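Local coordinates for protein nonribosomal peptide synthase (Streptomyces sp. MJ635-86F5, PDB 5JJP) that probably activates aliphatic beta-amino acids by ATP-dependent adenylation, at residues R32-A37 / A203-H208; G210-G215 / L242-T247. One frame throughout, in Å; residues are numbered along the deposited sequence.

Contact 1 (R32-A37 / A203-H208); sequences RDYLLA and ANIAFH
Tyr34 and Ile205 mark the nearest backbone approach, CA to CA 6.9 Å, of two helical segments, 32-37 and 203-208, which run almost parallel at 18° with their axes 10.5 Å apart at the closest. The case illustrates how one aromatic residue can bridge a helix pair. Tyr34 has its CB directed toward the other helix, and with CG anti to the backbone N (chi1 -173°) its ring is carried across the gap, where it crosses Ile205 and His208 at a slant. Contact begins at the root of the side chain, where Tyr34 CB meets Ile205 CG1 at 3.9 Å. The other branch of the isoleucine, CG2, stands over one face of the ring in a CH-pi contact, 4.2 Å from the ring centroid and 19° off its normal. Farther out, Tyr34 CE2 abuts His208 CB at 3.7 Å, obliquely to the ring. Beyond that the hydroxyl leaves the apolar seam and bonds to Arg212. His208 lies in a sandwich of its own: the methyl CD2 of Leu35 sits over one face of the imidazole, 4.1 Å from His208 CD2, while Phe207 CD2 covers the other. With an alanine here in place of the tyrosine, Ile205 CG2 would probably face a gap where the ring had been, and the guanidinium of Arg212 would be left without its phenol partner. Ala239 and Ala243 of helix 232-243 close in on Tyr34, Leu35 and His208, so that three helices share these side chains. Such buried, mostly apolar packing between helices fits the alpha layers of the five-layered alpha-beta-alpha-beta-alpha sandwich of this adenylation enzyme.

Contact 2 (G210-G215 / L242-T247); sequences GIRAHG and LASGAT
Arg212 reaches from near the C-terminal end of its helix over the C-terminal end of another, at Ala243, and the residue that follows it, Ser244, and shows how a guanidinium can lie flat on a carbonyl oxygen. Its CB is directed at segment 242-247, but CG makes the first touch, 3.7 Å from Ser244 OG, an oxygen that is itself bonded back to the carbonyl of Leu240. CD then passes over Ala243, 4.3 Å from its CB and 3.9 Å from its O. A bend at the third torsion (chi3 75°) turns the planar end so that one face settles on that same oxygen: Arg212 CZ is 3.1 Å from Ala243 O, which lies beneath the middle of the group. NE, NH1 and NH2 are nearly as close, yet their hydrogens lie in the guanidinium plane and point past the oxygen, so the attraction is probably electrostatic, positive face on negative carbonyl. NH1 makes a probable hydrogen bond to Tyr34 OH at 3.0 Å. The carbonyl belongs to a helix C terminus, whose partial negative charge would favour a cation there. That terminus is closed by a Schellman motif: Gly245 takes a positive phi, and Gly245 N bonds Leu242 O at 2.8 Å. Helix 232-243 thus turns into strand 247-250, completing a beta-alpha-beta crossover from the neighbouring parallel strand 222-225.

From the N terminus, the chain passes through helix 31-37, then through the 111-114/159-162 sheet and its helices, before helix 201-212 returns to meet it; contact 1 closes this long loop of 165 intervening residues. Contact 2 opens only afterwards, farther along the same helix, and closes a short loop of 26 residues holding strand 222-225 and most of helix 232-243. The two are therefore in series, neither nested nor crossed, yet their centres lie just 10 Å apart. They also touch: Leu35 CD2 packs on Ala243 CB at 4.0 Å. Helix 201-212 serves both, tying the N-terminal helix to the edge of the six-stranded mixed sheet.

Contact 1 (R32-A37 / A203-H208)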
loop_
_atom_site.group_PDB
_atom_site.type_symbol
_atom_site.label_atom_id
_atom_site.label_comp_id
_atom_site.label_asym_id
_atom_site.label_seq_id
_atom_site.Cartn_x
_atom_site.Cartn_y
_atom_site.Cartn_z
ATOM N N ARG A 32 1.117 -12.713 -4.810
ATOM C CA ARG A 32 -0.097 -13.376 -5.125
ATOM C C ARG A 32 -0.309 -14.468 -4.113
ATOM O O ARG A 32 -1.434 -14.702 -3.683
ATOM C CB ARG A 32 -0.007 -13.954 -6.547
ATOM C CG ARG A 32 -1.027 -14.990 -6.903
ATOM C CD ARG A 32 -2.360 -14.370 -7.159
ATOM N NE ARG A 32 -3.285 -15.407 -7.603
ATOM C CZ ARG A 32 -3.876 -16.276 -6.806
ATOM N NH1 ARG A 32 -3.661 -16.227 -5.522
ATOM N NH2 ARG A 32 -4.709 -17.180 -7.314
ATOM N N ASP A 33 0.779 -15.147 -3.758
ATOM C CA ASP A 33 0.695 -16.266 -2.829
ATOM C C ASP A 33 0.619 -15.739 -1.423
ATOM O O ASP A 33 -0.266 -16.141 -0.645
ATOM C CB ASP A 33 1.870 -17.222 -2.988
ATOM C CG ASP A 33 2.020 -17.725 -4.431
ATOM O OD1 ASP A 33 1.015 -17.954 -5.126
ATOM O OD2 ASP A 33 3.171 -17.901 -4.869
ATOM N N TYR A 34 1.534 -14.830 -1.084
ATOM C CA TYR A 34 1.626 -14.355 0.291
ATOM C C TYR A 34 0.307 -13.715 0.719
ATOM O O TYR A 34 -0.166 -13.968 1.819
ATOM C CB TYR A 34 2.843 -13.426 0.555
ATOM C CG TYR A 34 2.951 -13.117 2.028
ATOM C CD1 TYR A 34 3.526 -14.025 2.897
ATOM C CD2 TYR A 34 2.418 -11.944 2.569
ATOM C CE1 TYR A 34 3.610 -13.756 4.257
ATOM C CE2 TYR A 34 2.510 -11.642 3.930
ATOM C CZ TYR A 34 3.089 -12.564 4.775
ATOM O OH TYR A 34 3.185 -12.321 6.117
ATOM N N LEU A 35 -0.268 -12.873 -0.122
ATOM C CA LEU A 35 -1.433 -12.112 0.313
ATOM C C LEU A 35 -2.645 -13.016 0.563
ATOM O O LEU A 35 -3.523 -12.633 1.291
ATOM C CB LEU A 35 -1.804 -11.026 -0.679
ATOM C CG LEU A 35 -0.749 -9.925 -0.918
ATOM C CD1 LEU A 35 -1.358 -8.802 -1.735
ATOM C CD2 LEU A 35 -0.180 -9.370 0.367
ATOM N N LEU A 36 -2.667 -14.205 -0.048
ATOM C CA LEU A 36 -3.824 -15.077 -0.001
ATOM C C LEU A 36 -3.626 -16.298 0.870
ATOM O O LEU A 36 -4.564 -17.031 1.051
ATOM C CB LEU A 36 -4.226 -15.526 -1.427
ATOM C CG LEU A 36 -4.851 -14.357 -2.168
ATOM C CD1 LEU A 36 -4.905 -14.683 -3.606
ATOM C CD2 LEU A 36 -6.247 -14.080 -1.687
ATOM N N ALA A 37 -2.443 -16.454 1.450
ATOM C CA ALA A 37 -2.172 -17.626 2.243
ATOM C C ALA A 37 -3.083 -17.771 3.469
ATOM O O ALA A 37 -3.731 -18.775 3.614
ATOM C CB ALA A 37 -0.724 -17.655 2.672
ATOM N N ALA A 203 10.306 -7.404 -1.350
ATOM C CA ALA A 203 10.370 -6.254 -0.452
ATOM C C ALA A 203 9.021 -6.004 0.148
ATOM O O ALA A 203 8.922 -5.683 1.335
ATOM C CB ALA A 203 10.853 -5.015 -1.161
ATOM N N ASN A 204 7.989 -6.065 -0.670
ATOM C CA ASN A 204 6.669 -5.785 -0.155
ATOM C C ASN A 204 6.165 -6.908 0.742
ATOM O O ASN A 204 5.543 -6.666 1.776
ATOM C CB ASN A 204 5.664 -5.410 -1.255
ATOM C CG ASN A 204 4.458 -4.673 -0.687
ATOM O OD1 ASN A 204 4.607 -3.706 0.108
ATOM N ND2 ASN A 204 3.300 -5.155 -0.991
ATOM N N ILE A 205 6.533 -8.133 0.405
ATOM C CA ILE A 205 6.250 -9.272 1.282
ATOM C C ILE A 205 6.929 -9.068 2.636
ATOM O O ILE A 205 6.337 -9.339 3.698
ATOM C CB ILE A 205 6.650 -10.584 0.617
ATOM C CG1 ILE A 205 5.650 -10.938 -0.487
ATOM C CG2 ILE A 205 6.644 -11.727 1.625
ATOM C CD1 ILE A 205 6.148 -11.985 -1.426
ATOM N N ALA A 206 8.119 -8.493 2.620
ATOM C CA ALA A 206 8.865 -8.320 3.896
ATOM C C ALA A 206 8.158 -7.288 4.765
ATOM O O ALA A 206 8.115 -7.405 5.957
ATOM C CB ALA A 206 10.305 -7.906 3.619
ATOM N N PHE A 207 7.597 -6.277 4.121
ATOM C CA PHE A 207 6.804 -5.321 4.781
ATOM C C PHE A 207 5.593 -5.976 5.519
ATOM O O PHE A 207 5.398 -5.759 6.685
ATOM C CB PHE A 207 6.318 -4.293 3.806
ATOM C CG PHE A 207 5.437 -3.271 4.434
ATOM C CD1 PHE A 207 5.954 -2.336 5.296
ATOM C CD2 PHE A 207 4.045 -3.289 4.222
ATOM C CE1 PHE A 207 5.126 -1.417 5.943
ATOM C CE2 PHE A 207 3.228 -2.376 4.842
ATOM C CZ PHE A 207 3.768 -1.433 5.694
ATOM N N HIS A 208 4.764 -6.724 4.800
ATOM C CA HIS A 208 3.592 -7.332 5.397
ATOM C C HIS A 208 4.000 -8.315 6.501
ATOM O O HIS A 208 3.400 -8.337 7.552
ATOM C CB HIS A 208 2.746 -7.980 4.320
ATOM C CG HIS A 208 2.183 -6.979 3.390
ATOM N ND1 HIS A 208 1.315 -5.999 3.821
ATOM C CD2 HIS A 208 2.464 -6.700 2.099
ATOM C CE1 HIS A 208 1.032 -5.199 2.814
ATOM N NE2 HIS A 208 1.737 -5.588 1.763
#

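Contact 2 (G210-G215 / L242-T247)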
loop_
_atom_site.group_PDB
_atom_site.type_symbol
_atom_site.label_atom_id
_atom_site.label_comp_id
_atom_site.label_asym_id
_atom_site.label_seq_id
_atom_site.Cartn_x
_atom_site.Cartn_y
_atom_site.Cartn_z
ATOM N N GLY A 210 6.647 -8.175 8.476
ATOM C CA GLY A 210 7.002 -7.385 9.636
ATOM C C GLY A 210 5.755 -6.809 10.307
ATOM O O GLY A 210 5.611 -6.927 11.525
ATOM N N ILE A 211 4.869 -6.168 9.537
ATOM C CA ILE A 211 3.747 -5.469 10.131
ATOM C C ILE A 211 2.759 -6.429 10.864
ATOM O O ILE A 211 2.305 -6.115 11.926
ATOM C CB ILE A 211 3.041 -4.596 9.081
ATOM C CG1 ILE A 211 3.915 -3.362 8.741
ATOM C CG2 ILE A 211 1.702 -4.092 9.572
ATOM C CD1 ILE A 211 4.021 -2.322 9.848
ATOM N N ARG A 212 2.542 -7.622 10.331
ATOM C CA ARG A 212 1.719 -8.586 10.988
ATOM C C ARG A 212 2.252 -9.028 12.311
ATOM O O ARG A 212 1.502 -9.547 13.119
ATOM C CB ARG A 212 1.524 -9.813 10.089
ATOM C CG ARG A 212 0.589 -9.550 8.925
ATOM C CD ARG A 212 0.536 -10.744 8.015
ATOM N NE ARG A 212 -0.262 -11.827 8.580
ATOM C CZ ARG A 212 -0.219 -13.095 8.168
ATOM N NH1 ARG A 212 0.652 -13.492 7.244
ATOM N NH2 ARG A 212 -1.046 -13.988 8.725
ATOM N N ALA A 213 3.545 -8.879 12.547
ATOM C CA ALA A 213 4.098 -9.193 13.851
ATOM C C ALA A 213 3.607 -8.247 14.924
ATOM O O ALA A 213 3.777 -8.529 16.088
ATOM C CB ALA A 213 5.634 -9.182 13.842
ATOM N N HIS A 214 3.094 -7.092 14.518
ATOM C CA HIS A 214 2.647 -6.071 15.442
ATOM C C HIS A 214 1.171 -6.252 15.786
ATOM O O HIS A 214 0.678 -5.554 16.652
ATOM C CB HIS A 214 2.809 -4.667 14.824
ATOM C CG HIS A 214 4.225 -4.149 14.787
ATOM N ND1 HIS A 214 4.648 -3.094 15.575
ATOM C CD2 HIS A 214 5.287 -4.482 14.007
ATOM C CE1 HIS A 214 5.914 -2.826 15.306
ATOM N NE2 HIS A 214 6.316 -3.636 14.343
ATOM N N GLY A 215 0.444 -7.098 15.070
ATOM C CA GLY A 215 -0.968 -7.343 15.376
ATOM C C GLY A 215 -1.870 -6.151 15.124
ATOM O O GLY A 215 -2.753 -5.851 15.934
ATOM N N LEU A 242 -5.815 -8.382 3.519
ATOM C CA LEU A 242 -5.939 -9.700 2.969
ATOM C C LEU A 242 -4.918 -10.635 3.565
ATOM O O LEU A 242 -5.249 -11.776 3.938
ATOM C CB LEU A 242 -5.780 -9.682 1.436
ATOM C CG LEU A 242 -6.878 -9.004 0.636
ATOM C CD1 LEU A 242 -6.496 -8.915 -0.802
ATOM C CD2 LEU A 242 -8.166 -9.803 0.759
ATOM N N ALA A 243 -3.666 -10.176 3.611
ATOM C CA ALA A 243 -2.584 -10.971 4.171
ATOM C C ALA A 243 -2.893 -11.414 5.592
ATOM O O ALA A 243 -2.380 -12.457 6.070
ATOM C CB ALA A 243 -1.267 -10.207 4.130
ATOM N N SER A 244 -3.646 -10.595 6.306
ATOM C CA SER A 244 -3.971 -10.873 7.705
ATOM C C SER A 244 -5.237 -11.690 7.817
ATOM O O SER A 244 -5.620 -12.092 8.906
ATOM C CB SER A 244 -4.166 -9.584 8.477
ATOM O OG SER A 244 -3.040 -8.749 8.425
ATOM N N GLY A 245 -5.859 -11.990 6.676
ATOM C CA GLY A 245 -6.985 -12.900 6.584
ATOM C C GLY A 245 -8.257 -12.188 6.940
ATOM O O GLY A 245 -9.230 -12.870 7.331
ATOM N N ALA A 246 -8.261 -10.848 6.840
ATOM C CA ALA A 246 -9.419 -10.069 7.261
ATOM C C ALA A 246 -10.292 -9.702 6.071
ATOM O O ALA A 246 -10.212 -10.335 5.067
ATOM C CB ALA A 246 -8.951 -8.805 8.024
ATOM N N THR A 247 -11.111 -8.658 6.198
ATOM C CA THR A 247 -12.051 -8.260 5.153
ATOM C C THR A 247 -11.808 -6.797 4.753
ATOM O O THR A 247 -11.889 -5.903 5.605
ATOM C CB THR A 247 -13.512 -8.373 5.622
ATOM O OG1 THR A 247 -13.817 -9.732 5.996
ATOM C CG2 THR A 247 -14.429 -8.000 4.522
#